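Local coordinates for protein enterotoxin SEN variant (Staphylococcus aureus, PDB 6KRY) that probably acts as a secreted enterotoxin and superantigen of the staphylococcal and streptococcal toxin family, at residues 7-21 with 189-203. Numbering follows the deposited sequence.
Sequences LKKKSDIDSSKLFNL and YYDLYNIKGSVGAEF
Lys17 runs out fully extended, CG anti to its backbone N (chi1 -180°), an extension that carries its ammonium from helix 15-26 to the loop 195-197, while Asp191 swings its CG beside its own carbonyl carbon (chi1 174°) and turns the carboxylate to the backbone of Lys8. NZ of Lys17 donates to Ile195 O at 2.7 Å, from above that carbonyl plane, and to Gly197 O at 2.9 Å, within the plane of that group. The aliphatic part of the same chain runs antiparallel alongside Phe203, with CG against CE1. One turn on, Leu21 lays CD2 over a face of Phe203, 3.7 Å from the ring centroid, a CH-pi contact; the opposite face bears Val199 O and Gly200 N. Leu21 CD1 reaches Ile195 CG1 at 4.0 Å.

At the strand end, the N-H of Lys8 points almost straight (N-H...O 170°) at the syn lone pair of Asp191 OD2, 2.8 Å from the N. Asp191 OD1 accepts from Tyr193 N at 2.9 Å, closing an Asx turn within the type I turn 191-194. Tyr193 takes Lys10 CB over one ring face, 3.8 Å from the centroid, and Ile13 CD1 at its edge. Beyond the ring, Tyr193 OH and Lys10 NZ both bond to Ile163 O, and the lysine also to Asn165 O and Thr168 O. A water bridges Lys9 O and Tyr193 O.

The N-terminal segment and its helix are thereby fastened to the edge strand 188-191 of the beta-grasp domain and the loop after it. Chemically, one carboxylate ties the two segments together, each oxygen accepting a different backbone N-H, and the ammonium of Lys17, held by two carbonyls, probably offsets their negative ends beside the apolar Leu21, Ile195 and Phe203 cluster.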
loop_
_atom_site.group_PDB
_atom_site.type_symbol
_atom_site.label_atom_id
_atom_site.label_comp_id
_atom_site.label_asym_id
_atom_site.label_seq_id
_atom_site.Cartn_x
_atom_site.Cartn_y
_atom_site.Cartn_z
ATOM N N LEU A 7 -15.144 8.500 -11.140
ATOM C CA LEU A 7 -14.652 7.256 -10.551
ATOM C C LEU A 7 -14.908 6.104 -11.513
ATOM O O LEU A 7 -15.929 6.091 -12.191
ATOM C CB LEU A 7 -15.360 6.997 -9.231
ATOM C CG LEU A 7 -15.102 8.028 -8.140
ATOM C CD1 LEU A 7 -15.981 7.690 -6.963
ATOM C CD2 LEU A 7 -13.623 8.056 -7.747
ATOM N N LYS A 8 -13.978 5.156 -11.565
ATOM C CA LYS A 8 -14.111 3.979 -12.429
ATOM C C LYS A 8 -15.097 2.989 -11.789
ATOM O O LYS A 8 -15.332 2.993 -10.574
ATOM C CB LYS A 8 -12.757 3.291 -12.623
ATOM C CG LYS A 8 -11.630 4.169 -13.136
ATOM C CD LYS A 8 -11.746 4.520 -14.588
ATOM C CE LYS A 8 -10.637 5.451 -15.040
ATOM N NZ LYS A 8 -10.880 6.847 -14.592
ATOM N N LYS A 9 -15.639 2.117 -12.626
ATOM C CA LYS A 9 -16.677 1.199 -12.242
ATOM C C LYS A 9 -16.088 -0.203 -12.005
ATOM O O LYS A 9 -15.314 -0.673 -12.815
ATOM C CB LYS A 9 -17.705 1.149 -13.374
ATOM C CG LYS A 9 -19.145 1.142 -12.916
ATOM C CD LYS A 9 -20.141 1.411 -14.020
ATOM C CE LYS A 9 -21.179 0.311 -14.148
ATOM N NZ LYS A 9 -21.600 -0.271 -12.840
ATOM N N LYS A 10 -16.493 -0.877 -10.919
ATOM C CA LYS A 10 -16.066 -2.250 -10.682
ATOM C C LYS A 10 -16.402 -3.185 -11.868
ATOM O O LYS A 10 -15.602 -4.059 -12.205
ATOM C CB LYS A 10 -16.729 -2.815 -9.423
ATOM C CG LYS A 10 -16.300 -4.228 -9.089
ATOM C CD LYS A 10 -16.965 -4.760 -7.864
ATOM C CE LYS A 10 -16.463 -6.125 -7.487
ATOM N NZ LYS A 10 -17.028 -6.547 -6.202
ATOM N N SER A 11 -17.583 -3.030 -12.466
ATOM C CA SER A 11 -18.048 -3.928 -13.535
ATOM C C SER A 11 -17.214 -3.784 -14.812
ATOM O O SER A 11 -17.322 -4.607 -15.681
ATOM C CB SER A 11 -19.486 -3.720 -13.821
ATOM O OG SER A 11 -19.701 -2.400 -14.275
ATOM N N ASP A 12 -16.367 -2.761 -14.923
ATOM C CA ASP A 12 -15.452 -2.601 -16.076
ATOM C C ASP A 12 -14.088 -3.272 -15.855
ATOM O O ASP A 12 -13.174 -3.129 -16.699
ATOM C CB ASP A 12 -15.203 -1.119 -16.370
ATOM C CG ASP A 12 -16.402 -0.437 -17.000
ATOM O OD1 ASP A 12 -17.302 -1.159 -17.483
ATOM O OD2 ASP A 12 -16.438 0.809 -16.984
ATOM N N ILE A 13 -13.885 -3.891 -14.682
ATOM C CA ILE A 13 -12.653 -4.561 -14.382
ATOM C C ILE A 13 -12.829 -6.025 -14.793
ATOM O O ILE A 13 -13.834 -6.646 -14.460
ATOM C CB ILE A 13 -12.243 -4.422 -12.909
ATOM C CG1 ILE A 13 -12.084 -2.955 -12.507
ATOM C CG2 ILE A 13 -10.964 -5.197 -12.662
ATOM C CD1 ILE A 13 -11.641 -2.794 -11.089
ATOM N N ASP A 14 -11.880 -6.514 -15.586
ATOM C CA ASP A 14 -11.814 -7.894 -16.007
ATOM C C ASP A 14 -11.981 -8.825 -14.787
ATOM O O ASP A 14 -11.395 -8.588 -13.740
ATOM C CB ASP A 14 -10.483 -8.036 -16.741
ATOM C CG ASP A 14 -9.978 -9.443 -16.900
ATOM O OD1 ASP A 14 -10.525 -10.146 -17.777
ATOM O OD2 ASP A 14 -9.008 -9.811 -16.171
ATOM N N SER A 15 -12.773 -9.896 -14.919
ATOM C CA SER A 15 -12.991 -10.795 -13.814
ATOM C C SER A 15 -11.674 -11.394 -13.295
ATOM O O SER A 15 -11.541 -11.536 -12.099
ATOM C CB SER A 15 -13.961 -11.898 -14.153
ATOM O OG SER A 15 -15.242 -11.364 -14.432
ATOM N N SER A 16 -10.711 -11.721 -14.171
ATOM C CA SER A 16 -9.422 -12.293 -13.673
ATOM C C SER A 16 -8.680 -11.302 -12.764
ATOM O O SER A 16 -8.030 -11.671 -11.766
ATOM C CB SER A 16 -8.549 -12.797 -14.799
ATOM O OG SER A 16 -9.171 -13.922 -15.442
ATOM N N LYS A 17 -8.732 -10.025 -13.125
ATOM C CA LYS A 17 -8.112 -9.000 -12.337
ATOM C C LYS A 17 -8.775 -8.877 -10.956
ATOM O O LYS A 17 -8.100 -8.716 -9.969
ATOM C CB LYS A 17 -8.126 -7.733 -13.168
ATOM C CG LYS A 17 -7.509 -6.500 -12.538
ATOM C CD LYS A 17 -7.241 -5.444 -13.572
ATOM C CE LYS A 17 -7.025 -4.059 -13.001
ATOM N NZ LYS A 17 -6.680 -3.092 -14.070
ATOM N N LEU A 18 -10.100 -8.862 -10.892
ATOM C CA LEU A 18 -10.767 -8.799 -9.605
ATOM C C LEU A 18 -10.385 -10.001 -8.745
ATOM O O LEU A 18 -10.209 -9.891 -7.526
ATOM C CB LEU A 18 -12.283 -8.791 -9.826
ATOM C CG LEU A 18 -12.860 -7.495 -10.365
ATOM C CD1 LEU A 18 -14.360 -7.647 -10.560
ATOM C CD2 LEU A 18 -12.536 -6.337 -9.422
ATOM N N PHE A 19 -10.238 -11.167 -9.380
ATOM C CA PHE A 19 -9.855 -12.371 -8.656
ATOM C C PHE A 19 -8.463 -12.219 -8.005
ATOM O O PHE A 19 -8.232 -12.544 -6.827
ATOM C CB PHE A 19 -9.884 -13.543 -9.633
ATOM C CG PHE A 19 -9.619 -14.892 -9.043
ATOM C CD1 PHE A 19 -10.419 -15.413 -8.034
ATOM C CD2 PHE A 19 -8.660 -15.711 -9.599
ATOM C CE1 PHE A 19 -10.227 -16.704 -7.550
ATOM C CE2 PHE A 19 -8.489 -17.010 -9.131
ATOM C CZ PHE A 19 -9.232 -17.486 -8.078
ATOM N N ASN A 20 -7.505 -11.727 -8.782
ATOM C CA ASN A 20 -6.128 -11.464 -8.278
ATOM C C ASN A 20 -6.125 -10.331 -7.234
ATOM O O ASN A 20 -5.445 -10.478 -6.228
ATOM C CB ASN A 20 -5.186 -11.156 -9.431
ATOM C CG ASN A 20 -4.890 -12.421 -10.207
ATOM O OD1 ASN A 20 -5.172 -12.512 -11.392
ATOM N ND2 ASN A 20 -4.419 -13.431 -9.509
ATOM N N LEU A 21 -6.912 -9.265 -7.434
ATOM C CA LEU A 21 -7.004 -8.194 -6.422
ATOM C C LEU A 21 -7.613 -8.736 -5.117
ATOM O O LEU A 21 -7.185 -8.361 -4.025
ATOM C CB LEU A 21 -7.796 -7.008 -6.982
ATOM C CG LEU A 21 -7.048 -6.216 -8.054
ATOM C CD1 LEU A 21 -7.975 -5.220 -8.730
ATOM C CD2 LEU A 21 -5.878 -5.464 -7.438
ATOM N N TYR A 189 -7.010 11.750 -2.947
ATOM C CA TYR A 189 -7.736 10.536 -2.924
ATOM C C TYR A 189 -7.159 9.545 -3.939
ATOM O O TYR A 189 -6.433 9.934 -4.841
ATOM C CB TYR A 189 -9.221 10.808 -3.159
ATOM C CG TYR A 189 -9.640 11.062 -4.589
ATOM C CD1 TYR A 189 -9.722 12.352 -5.097
ATOM C CD2 TYR A 189 -10.007 10.016 -5.423
ATOM C CE1 TYR A 189 -10.139 12.588 -6.403
ATOM C CE2 TYR A 189 -10.417 10.234 -6.725
ATOM C CZ TYR A 189 -10.509 11.526 -7.209
ATOM O OH TYR A 189 -10.943 11.733 -8.488
ATOM N N TYR A 190 -7.464 8.263 -3.707
ATOM C CA TYR A 190 -7.306 7.213 -4.683
ATOM C C TYR A 190 -8.684 6.635 -5.024
ATOM O O TYR A 190 -9.566 6.530 -4.154
ATOM C CB TYR A 190 -6.418 6.090 -4.153
ATOM C CG TYR A 190 -4.990 6.462 -3.846
ATOM C CD1 TYR A 190 -4.243 7.250 -4.712
ATOM C CD2 TYR A 190 -4.352 5.955 -2.730
ATOM C CE1 TYR A 190 -2.933 7.601 -4.432
ATOM C CE2 TYR A 190 -3.037 6.268 -2.447
ATOM C CZ TYR A 190 -2.314 7.085 -3.310
ATOM O OH TYR A 190 -1.008 7.396 -3.063
ATOM N N ASP A 191 -8.852 6.260 -6.288
ATOM C CA ASP A 191 -10.006 5.573 -6.746
ATOM C C ASP A 191 -9.738 4.079 -6.571
ATOM O O ASP A 191 -8.802 3.544 -7.168
ATOM C CB ASP A 191 -10.263 5.973 -8.196
ATOM C CG ASP A 191 -11.365 5.243 -8.941
ATOM O OD1 ASP A 191 -11.916 4.234 -8.401
ATOM O OD2 ASP A 191 -11.671 5.692 -10.104
ATOM N N LEU A 192 -10.586 3.413 -5.792
ATOM C CA LEU A 192 -10.459 2.008 -5.462
ATOM C C LEU A 192 -10.485 1.099 -6.692
ATOM O O LEU A 192 -9.902 0.013 -6.635
ATOM C CB LEU A 192 -11.565 1.589 -4.484
ATOM C CG LEU A 192 -11.514 2.224 -3.092
ATOM C CD1 LEU A 192 -12.727 1.803 -2.288
ATOM C CD2 LEU A 192 -10.223 1.867 -2.365
ATOM N N TYR A 193 -11.180 1.503 -7.765
ATOM C CA TYR A 193 -11.350 0.644 -8.923
ATOM C C TYR A 193 -10.477 1.116 -10.078
ATOM O O TYR A 193 -10.656 0.659 -11.190
ATOM C CB TYR A 193 -12.838 0.572 -9.261
ATOM C CG TYR A 193 -13.615 -0.163 -8.202
ATOM C CD1 TYR A 193 -13.380 -1.497 -7.941
ATOM C CD2 TYR A 193 -14.568 0.485 -7.437
ATOM C CE1 TYR A 193 -14.092 -2.179 -6.961
ATOM C CE2 TYR A 193 -15.266 -0.175 -6.433
ATOM C CZ TYR A 193 -15.035 -1.511 -6.203
ATOM O OH TYR A 193 -15.752 -2.122 -5.235
ATOM N N ASN A 194 -9.586 2.074 -9.823
ATOM C CA ASN A 194 -8.659 2.580 -10.821
ATOM C C ASN A 194 -7.289 1.942 -10.558
ATOM O O ASN A 194 -6.387 2.595 -10.069
ATOM C CB ASN A 194 -8.521 4.097 -10.787
ATOM C CG ASN A 194 -7.623 4.643 -11.881
ATOM O OD1 ASN A 194 -7.501 4.061 -12.945
ATOM N ND2 ASN A 194 -6.917 5.725 -11.595
ATOM N N ILE A 195 -7.154 0.682 -10.953
ATOM C CA ILE A 195 -5.945 -0.114 -10.783
ATOM C C ILE A 195 -5.300 -0.349 -12.153
ATOM O O ILE A 195 -5.953 -0.701 -13.112
ATOM C CB ILE A 195 -6.269 -1.451 -10.106
ATOM C CG1 ILE A 195 -7.137 -1.267 -8.863
ATOM C CG2 ILE A 195 -4.983 -2.189 -9.778
ATOM C CD1 ILE A 195 -6.400 -0.635 -7.730
ATOM N N LYS A 196 -3.991 -0.152 -12.228
ATOM C CA LYS A 196 -3.294 -0.283 -13.521
ATOM C C LYS A 196 -2.871 -1.740 -13.727
ATOM O O LYS A 196 -2.403 -2.409 -12.790
ATOM C CB LYS A 196 -2.113 0.688 -13.585
ATOM C CG LYS A 196 -2.434 2.094 -13.087
ATOM C CD LYS A 196 -3.752 2.741 -13.593
ATOM C CE LYS A 196 -3.533 3.970 -14.459
ATOM N NZ LYS A 196 -3.031 3.573 -15.801
ATOM N N GLY A 197 -3.085 -2.236 -14.954
ATOM C CA GLY A 197 -2.544 -3.500 -15.467
ATOM C C GLY A 197 -3.237 -4.740 -14.928
ATOM O O GLY A 197 -4.325 -4.659 -14.418
ATOM N N SER A 198 -2.556 -5.900 -14.970
ATOM C CA SER A 198 -3.212 -7.181 -14.669
ATOM C C SER A 198 -2.464 -8.055 -13.643
ATOM O O SER A 198 -2.950 -9.129 -13.287
ATOM C CB SER A 198 -3.449 -7.921 -15.945
ATOM O OG SER A 198 -2.215 -8.307 -16.499
ATOM N N VAL A 199 -1.296 -7.616 -13.168
ATOM C CA VAL A 199 -0.538 -8.323 -12.139
ATOM C C VAL A 199 -0.022 -7.302 -11.107
ATOM O O VAL A 199 0.019 -6.120 -11.357
ATOM C CB VAL A 199 0.645 -9.114 -12.729
ATOM C CG1 VAL A 199 0.157 -10.222 -13.641
ATOM C CG2 VAL A 199 1.608 -8.228 -13.491
ATOM N N GLY A 200 0.404 -7.805 -9.952
ATOM C CA GLY A 200 0.968 -6.987 -8.863
ATOM C C GLY A 200 2.049 -5.990 -9.296
ATOM O O GLY A 200 2.029 -4.850 -8.829
ATOM N N ALA A 201 2.969 -6.387 -10.171
ATOM C CA ALA A 201 4.051 -5.515 -10.695
ATOM C C ALA A 201 3.469 -4.255 -11.327
ATOM O O ALA A 201 4.112 -3.233 -11.409
ATOM C CB ALA A 201 4.924 -6.238 -11.692
ATOM N N GLU A 202 2.244 -4.339 -11.843
ATOM C CA GLU A 202 1.609 -3.181 -12.381
ATOM C C GLU A 202 0.652 -2.550 -11.363
ATOM O O GLU A 202 0.610 -1.362 -11.266
ATOM C CB GLU A 202 0.860 -3.584 -13.646
ATOM C CG GLU A 202 1.766 -4.197 -14.713
ATOM C CD GLU A 202 0.991 -4.746 -15.902
ATOM O OE1 GLU A 202 0.091 -5.585 -15.689
ATOM O OE2 GLU A 202 1.267 -4.311 -17.058
ATOM N N PHE A 203 -0.177 -3.348 -10.670
ATOM C CA PHE A 203 -1.179 -2.831 -9.740
ATOM C C PHE A 203 -0.597 -1.769 -8.788
ATOM O O PHE A 203 -1.252 -0.774 -8.408
ATOM C CB PHE A 203 -1.753 -3.931 -8.826
ATOM C CG PHE A 203 -2.497 -5.083 -9.457
ATOM C CD1 PHE A 203 -3.072 -4.984 -10.712
ATOM C CD2 PHE A 203 -2.673 -6.262 -8.736
ATOM C CE1 PHE A 203 -3.791 -6.046 -11.237
ATOM C CE2 PHE A 203 -3.383 -7.330 -9.276
ATOM C CZ PHE A 203 -3.943 -7.216 -10.526
HETATM O O HOH W 1 -14.672 3.898 -8.184
HETATM O O HOH W 2 -10.466 7.634 -11.290
HETATM O O HOH W 3 -12.537 0.212 -13.451
#